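Local coordinates for Sys-1 protein (Caenorhabditis elegans, PDB 3C2G) that coregulates transcription in the Wnt asymmetry pathway, binding the TCF factor POP-1 directly and activating or repressing target genes according to upstream Wnt signals, at residues 96-101 and 154-159; 117-122 and 138-143; 147-152 and 190-195. All coordinates share one frame; numbering follows the deposited sequence.

Contact 1. Residues 96-101 and 154-159; sequences PYIHQV and EKLRTE
L156 reaches from helix 154-164 to the start of helix 98-103 and sets its two methyls against I98 and H99. L156 CD1 lies 3.5 Å from H99 CB. L156 CD2 sits 3.8 Å from H99 CA and 3.9 Å from the CG2 methyl of I98, so both methyls of the leucine rest against CA and CB of the histidine. The side chains of I98 and L156 meet at a slant, with one methyl of each in touch. On I98 the long branch runs anti to the backbone N (chi1 -161°); this turns I98 CD1 away from the leucine and places CG2 on the near side. H99 likewise offers its base and not its ring: with chi1 at 55° the imidazole swings clear of L156. One ring face is covered near its rim by CG of Q100, and the oxygen of P96 lies at the edge, in the ring plane. I98 also packs on V151 in the turn before helix 154-164, where the backbone N of L156 is hydrogen-bonded to OD1 of N153. With an alanine in place of L156 both methyls would be gone, and a gap would probably open between the two helices, leaving I98 CG2 and H99 CB without their leucine mate. In this all-helical armadillo domain the contact joins two short helices near the surface. Only 109 Å² is buried and no hydrogen bond passes between the segments; they meet here through van der Waals contact, which fixes no direction as a hydrogen bond would.

Contact 2. Residues 117-122 and 138-143; sequences ELICNL and NQVFQI
The carbonyl oxygen of N138, on the helix that sends V140 against I119 and L122, is gripped twice by Q142. The backbone N of Q142 makes the helical bond at 3.2 Å from N138 O, and Q142 NE2 lies 3.1 Å from the same oxygen, approaching from the opposite face of the carbonyl plane. The N-H of this second bond points fairly straight at the oxygen (161°), although NE2 stands well above the carbonyl plane. That grip lies on the outer side of helix 134-150. On its inner side V140 drives both methyls at helix 115-122. V140 CG1, placed anti to the backbone N (chi1 172°), meets CG2 of I119 at 3.7 Å, the two side chains inclined to each other. CG2 of V140 takes the other flank, 4.0 Å from CB of L122, the two side chains crossing at about a right angle. This apolar seam belongs to the core of the armadillo domain, a superhelix of stacked helices. All three touching residues are buried. W78 of helix 71-90 packs on L122; C120 and F141, beside the contact, meet helices 167-174 and 189-198 respectively.

Contact 3. Residues 147-152 and 190-195; sequences IIMGVK and IFIIFR
Three apolar touches make up the contact, and I148 provides two of them. Its CG2 methyl meets CG2 of I192 at 3.6 Å, the closest approach between the segments, as the two isoleucines run past one another in opposing senses. A chi1 near -60° in both (-68° in I148, -59° in I192) sets CG1 beside the backbone N and CG2 anti to it, which brings like methyl to like methyl. The long branch of I148 goes elsewhere: I148 CD1 reaches CG1 of I193 at 4.0 Å, and these two side chains are turned roughly perpendicular. I148 thus fits against two successive residues of helix 189-198. On the more exposed side the selenium of selenomethionine M149 borders the same I192 methyl, 4.4 Å from M149 SE to I192 CG2.

Polar interactions lie around this seam, with no hydrogen bond across it. V151 is the first residue past helix 134-150 to leave helical geometry, and its oxygen accepts a hydrogen bond from NE of R157. On the other helix, R195 forms a salt bridge with D265.

The one aromatic pair nearby is T-shaped, F194 meeting the ring of F208 edge-to-face.

The end of a long helix packed through branched aliphatic residues onto a helix further along the chain is consistent with the stacking of successive helical layers in an armadillo superhelix.

How the contacts relate
All three contacts lie on the same side of the chain's centre, in the N-terminal part of the armadillo domain. Contacts 2 and 3 share helix 134-150, follow each other in series, and have centres about 13 Å apart; F141 packs on I190 between them. Contact 1 is about 13 Å from contact 3 and about 18 Å from contact 2, centre to centre. Its loop encloses contact 2, while its segments alternate along the chain with those of contact 3, which it touches where V101 meets I147. Helix 134-150 therefore joins helix 115-122 to helix 189-198, and contact 1 ties the helix that follows it back to helix 98-103, consistent with successive helical layers stacking into a superhelix.

Contact 1. Residues 96-101 and 154-159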
# COMPACT_ATOMS: atom_id res chain seq x y z
N PRO A 96 22.47 15.95 23.17
CA PRO A 96 22.00 17.34 23.04
C PRO A 96 22.86 18.18 22.09
O PRO A 96 22.49 19.32 21.77
CB PRO A 96 22.12 17.90 24.47
CG PRO A 96 22.40 16.75 25.36
CD PRO A 96 23.04 15.70 24.51
N TYR A 97 24.00 17.64 21.65
CA TYR A 97 24.93 18.37 20.79
C TYR A 97 24.97 17.82 19.36
O TYR A 97 25.80 18.22 18.54
CB TYR A 97 26.33 18.37 21.43
CG TYR A 97 26.31 18.74 22.90
CD1 TYR A 97 26.18 20.07 23.29
CD2 TYR A 97 26.38 17.76 23.88
CE1 TYR A 97 26.13 20.42 24.64
CE2 TYR A 97 26.33 18.10 25.23
CZ TYR A 97 26.21 19.43 25.60
OH TYR A 97 26.17 19.78 26.94
N ILE A 98 24.02 16.94 19.06
CA ILE A 98 23.98 16.21 17.79
C ILE A 98 23.81 17.09 16.56
O ILE A 98 24.23 16.72 15.46
CB ILE A 98 22.94 15.05 17.83
CG1 ILE A 98 23.23 14.01 16.73
CG2 ILE A 98 21.50 15.56 17.81
CD1 ILE A 98 24.29 12.99 17.11
N HIS A 99 23.23 18.28 16.74
CA HIS A 99 23.12 19.24 15.64
C HIS A 99 24.48 19.69 15.12
O HIS A 99 24.61 20.06 13.95
CB HIS A 99 22.25 20.45 16.03
CG HIS A 99 22.70 21.14 17.27
ND1 HIS A 99 23.34 22.36 17.26
CD2 HIS A 99 22.61 20.78 18.58
CE1 HIS A 99 23.64 22.71 18.49
NE2 HIS A 99 23.20 21.77 19.31
N GLN A 100 25.50 19.64 15.98
CA GLN A 100 26.86 19.96 15.56
C GLN A 100 27.40 18.90 14.63
O GLN A 100 28.09 19.23 13.64
CB GLN A 100 27.80 20.15 16.76
CG GLN A 100 27.51 21.40 17.60
CD GLN A 100 28.45 21.55 18.78
OE1 GLN A 100 28.01 21.70 19.92
NE2 GLN A 100 29.75 21.52 18.52
N VAL A 101 27.09 17.63 14.92
CA VAL A 101 27.39 16.52 14.01
C VAL A 101 26.74 16.76 12.64
O VAL A 101 27.41 16.71 11.61
CB VAL A 101 26.96 15.15 14.60
CG1 VAL A 101 27.22 14.02 13.60
CG2 VAL A 101 27.70 14.87 15.89
N GLU A 154 12.65 17.10 14.08
CA GLU A 154 12.24 17.08 12.68
C GLU A 154 12.94 18.12 11.80
O GLU A 154 13.19 17.87 10.61
CB GLU A 154 10.72 17.22 12.56
N LYS A 155 13.25 19.28 12.37
CA LYS A 155 13.97 20.32 11.63
C LYS A 155 15.39 19.84 11.33
O LYS A 155 15.91 20.07 10.24
CB LYS A 155 13.99 21.65 12.40
N LEU A 156 15.99 19.16 12.29
CA LEU A 156 17.32 18.58 12.14
C LEU A 156 17.35 17.47 11.09
O LEU A 156 18.23 17.45 10.22
CB LEU A 156 17.83 18.08 13.49
CG LEU A 156 19.33 18.26 13.73
CD1 LEU A 156 19.69 19.74 13.71
CD2 LEU A 156 19.74 17.58 15.04
N ARG A 157 16.38 16.56 11.16
CA ARG A 157 16.17 15.55 10.12
C ARG A 157 16.13 16.16 8.71
O ARG A 157 16.87 15.73 7.83
CB ARG A 157 14.88 14.79 10.37
CG ARG A 157 14.97 13.81 11.49
CD ARG A 157 13.81 12.85 11.42
NE ARG A 157 14.24 11.51 11.81
CZ ARG A 157 14.43 10.50 10.97
NH1 ARG A 157 14.22 10.65 9.67
NH2 ARG A 157 14.82 9.33 11.44
N THR A 158 15.27 17.16 8.53
CA THR A 158 15.16 17.91 7.27
C THR A 158 16.49 18.52 6.80
O THR A 158 16.82 18.43 5.61
CB THR A 158 14.08 19.02 7.40
OG1 THR A 158 12.79 18.41 7.54
CG2 THR A 158 14.07 19.94 6.18
N GLU A 159 17.23 19.13 7.72
CA GLU A 159 18.55 19.70 7.40
C GLU A 159 19.51 18.63 6.89
O GLU A 159 20.15 18.80 5.84
CB GLU A 159 19.18 20.36 8.63
CG GLU A 159 18.62 21.72 8.99
CD GLU A 159 19.46 22.44 10.05
OE1 GLU A 159 18.94 23.40 10.66
OE2 GLU A 159 20.65 22.06 10.27

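Contact 2. Residues 117-122 and 138-143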
# COMPACT_ATOMS: atom_id res chain seq x y z
N GLU A 117 31.73 14.96 1.18
CA GLU A 117 32.36 14.29 0.04
C GLU A 117 33.45 13.34 0.51
O GLU A 117 33.59 12.24 -0.02
CB GLU A 117 32.87 15.29 -1.01
CG GLU A 117 31.77 16.22 -1.54
CD GLU A 117 31.98 16.71 -2.98
OE1 GLU A 117 31.29 17.67 -3.38
OE2 GLU A 117 32.83 16.14 -3.70
N LEU A 118 34.22 13.75 1.51
CA LEU A 118 35.18 12.84 2.11
C LEU A 118 34.46 11.61 2.68
O LEU A 118 34.91 10.48 2.45
CB LEU A 118 35.99 13.54 3.22
CG LEU A 118 36.95 14.67 2.84
CD1 LEU A 118 37.54 15.27 4.11
CD2 LEU A 118 38.07 14.21 1.91
N ILE A 119 33.37 11.84 3.41
CA ILE A 119 32.60 10.77 4.03
C ILE A 119 32.02 9.84 2.97
O ILE A 119 32.30 8.65 2.95
CB ILE A 119 31.46 11.33 4.93
CG1 ILE A 119 32.02 11.83 6.27
CG2 ILE A 119 30.35 10.29 5.15
CD1 ILE A 119 32.39 10.75 7.25
N CYS A 120 31.25 10.42 2.06
CA CYS A 120 30.63 9.67 1.00
C CYS A 120 31.67 8.90 0.18
O CYS A 120 31.38 7.82 -0.34
CB CYS A 120 29.77 10.60 0.15
SG CYS A 120 29.91 10.32 -1.61
N ASN A 121 32.88 9.43 0.09
CA ASN A 121 33.96 8.70 -0.58
C ASN A 121 34.38 7.41 0.12
O ASN A 121 34.80 6.47 -0.53
CB ASN A 121 35.18 9.58 -0.79
CG ASN A 121 35.95 9.18 -2.01
OD1 ASN A 121 36.87 8.34 -1.95
ND2 ASN A 121 35.56 9.73 -3.16
N LEU A 122 34.26 7.38 1.44
CA LEU A 122 34.62 6.20 2.21
C LEU A 122 33.65 5.00 2.04
O LEU A 122 34.00 3.88 2.40
CB LEU A 122 34.76 6.56 3.69
CG LEU A 122 35.90 7.51 4.04
CD1 LEU A 122 35.52 8.43 5.19
CD2 LEU A 122 37.14 6.74 4.38
N ASN A 138 32.44 0.22 6.60
CA ASN A 138 31.42 -0.37 7.45
C ASN A 138 31.05 0.56 8.59
O ASN A 138 29.91 0.60 9.05
CB ASN A 138 31.86 -1.73 8.00
CG ASN A 138 30.84 -2.34 8.95
OD1 ASN A 138 31.12 -2.54 10.14
ND2 ASN A 138 29.62 -2.60 8.44
N GLN A 139 32.03 1.33 9.03
CA GLN A 139 31.84 2.28 10.10
C GLN A 139 31.04 3.50 9.67
O GLN A 139 30.22 4.01 10.43
CB GLN A 139 33.20 2.70 10.64
CG GLN A 139 33.15 3.00 12.10
CD GLN A 139 34.43 2.68 12.78
OE1 GLN A 139 35.53 3.01 12.29
NE2 GLN A 139 34.32 2.02 13.94
N VAL A 140 31.28 3.98 8.45
CA VAL A 140 30.50 5.08 7.92
C VAL A 140 29.02 4.71 7.69
O VAL A 140 28.13 5.52 7.94
CB VAL A 140 31.15 5.63 6.64
CG1 VAL A 140 30.25 6.67 5.97
CG2 VAL A 140 32.52 6.24 6.97
N PHE A 141 28.76 3.47 7.24
CA PHE A 141 27.38 2.97 7.15
C PHE A 141 26.70 2.95 8.51
O PHE A 141 25.52 3.26 8.60
CB PHE A 141 27.30 1.58 6.49
CG PHE A 141 27.46 1.61 5.00
CD1 PHE A 141 26.56 2.33 4.20
CD2 PHE A 141 28.49 0.94 4.38
CE1 PHE A 141 26.70 2.36 2.83
CE2 PHE A 141 28.64 0.97 3.02
CZ PHE A 141 27.74 1.68 2.23
N GLN A 142 27.42 2.59 9.57
CA GLN A 142 26.85 2.66 10.92
C GLN A 142 26.55 4.09 11.40
O GLN A 142 25.61 4.31 12.16
CB GLN A 142 27.77 1.98 11.93
CG GLN A 142 27.61 0.48 12.01
CD GLN A 142 28.77 -0.16 12.74
OE1 GLN A 142 28.75 -0.31 13.97
NE2 GLN A 142 29.82 -0.51 11.99
N ILE A 143 27.35 5.06 10.94
CA ILE A 143 27.18 6.46 11.31
C ILE A 143 25.90 7.02 10.66
O ILE A 143 25.11 7.69 11.33
CB ILE A 143 28.43 7.29 10.91
CG1 ILE A 143 29.58 7.02 11.90
CG2 ILE A 143 28.12 8.78 10.83
CD1 ILE A 143 30.98 7.32 11.31

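Contact 3. Residues 147-152 and 190-195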
# COMPACT_ATOMS: atom_id res chain seq x y z
N ILE A 147 22.53 8.20 12.81
CA ILE A 147 21.91 9.52 12.69
C ILE A 147 20.47 9.41 12.18
O ILE A 147 19.57 10.06 12.71
CB ILE A 147 22.71 10.47 11.77
CG1 ILE A 147 24.12 10.69 12.32
CG2 ILE A 147 22.00 11.81 11.65
CD1 ILE A 147 25.05 11.37 11.34
N ILE A 148 20.25 8.57 11.16
CA ILE A 148 18.93 8.43 10.57
C ILE A 148 17.94 7.76 11.52
O ILE A 148 16.79 8.15 11.58
CB ILE A 148 18.97 7.72 9.20
CG1 ILE A 148 19.67 8.62 8.18
CG2 ILE A 148 17.56 7.38 8.72
CD1 ILE A 148 20.10 7.92 6.92
N MSE A 149 18.40 6.76 12.26
CA MSE A 149 17.52 6.10 13.21
C MSE A 149 17.43 6.91 14.50
O MSE A 149 16.47 6.78 15.25
CB MSE A 149 17.98 4.67 13.51
CG MSE A 149 17.96 3.70 12.30
SE MSE A 149 16.35 3.78 11.16
CE MSE A 149 14.95 3.42 12.50
N GLY A 150 18.42 7.76 14.74
CA GLY A 150 18.56 8.40 16.04
C GLY A 150 17.91 9.75 16.23
O GLY A 150 17.19 9.95 17.20
N VAL A 151 18.17 10.69 15.32
CA VAL A 151 17.75 12.07 15.55
C VAL A 151 16.24 12.22 15.50
O VAL A 151 15.59 11.85 14.52
CB VAL A 151 18.48 13.11 14.63
CG1 VAL A 151 19.98 12.98 14.76
CG2 VAL A 151 18.07 12.95 13.18
N LYS A 152 15.69 12.76 16.58
CA LYS A 152 14.25 12.91 16.74
C LYS A 152 13.72 14.25 16.22
O LYS A 152 12.66 14.30 15.61
CB LYS A 152 13.85 12.69 18.19
CG LYS A 152 13.39 11.27 18.50
CD LYS A 152 12.22 11.27 19.49
CE LYS A 152 10.97 11.93 18.88
NZ LYS A 152 10.00 12.39 19.90
N ILE A 190 22.43 1.09 2.93
CA ILE A 190 22.16 1.66 1.62
C ILE A 190 20.66 1.88 1.40
O ILE A 190 20.25 2.87 0.80
CB ILE A 190 22.76 0.81 0.49
CG1 ILE A 190 24.28 1.03 0.46
CG2 ILE A 190 22.18 1.18 -0.85
CD1 ILE A 190 25.06 -0.17 0.01
N PHE A 191 19.83 0.97 1.92
CA PHE A 191 18.39 1.14 1.85
C PHE A 191 17.89 2.24 2.77
O PHE A 191 17.09 3.07 2.36
CB PHE A 191 17.66 -0.19 2.11
CG PHE A 191 17.88 -1.20 1.03
CD1 PHE A 191 17.17 -1.13 -0.16
CD2 PHE A 191 18.84 -2.21 1.19
CE1 PHE A 191 17.38 -2.07 -1.18
CE2 PHE A 191 19.06 -3.15 0.18
CZ PHE A 191 18.33 -3.08 -1.01
N ILE A 192 18.37 2.23 4.01
CA ILE A 192 18.01 3.26 5.00
C ILE A 192 18.21 4.67 4.45
O ILE A 192 17.33 5.51 4.57
CB ILE A 192 18.79 3.06 6.31
CG1 ILE A 192 18.51 1.67 6.91
CG2 ILE A 192 18.46 4.16 7.31
CD1 ILE A 192 17.02 1.37 7.19
N ILE A 193 19.35 4.89 3.79
CA ILE A 193 19.70 6.19 3.24
C ILE A 193 18.82 6.59 2.05
O ILE A 193 18.32 7.71 2.00
CB ILE A 193 21.20 6.24 2.84
CG1 ILE A 193 22.08 6.02 4.07
CG2 ILE A 193 21.54 7.56 2.18
CD1 ILE A 193 23.44 5.47 3.77
N PHE A 194 18.64 5.68 1.09
CA PHE A 194 17.68 5.89 0.00
C PHE A 194 16.29 6.22 0.54
O PHE A 194 15.69 7.20 0.14
CB PHE A 194 17.62 4.68 -0.93
CG PHE A 194 18.57 4.76 -2.08
CD1 PHE A 194 18.50 5.82 -2.98
CD2 PHE A 194 19.52 3.78 -2.28
CE1 PHE A 194 19.39 5.92 -4.05
CE2 PHE A 194 20.41 3.86 -3.35
CZ PHE A 194 20.34 4.94 -4.24
N ARG A 195 15.81 5.42 1.48
CA ARG A 195 14.52 5.69 2.06
C ARG A 195 14.47 7.11 2.61
O ARG A 195 13.48 7.82 2.42
CB ARG A 195 14.21 4.68 3.16
CG ARG A 195 12.85 4.86 3.82
CD ARG A 195 12.62 3.82 4.90
NE ARG A 195 11.28 3.92 5.46
CZ ARG A 195 10.22 3.25 5.01
NH1 ARG A 195 10.35 2.42 3.98
NH2 ARG A 195 9.04 3.41 5.59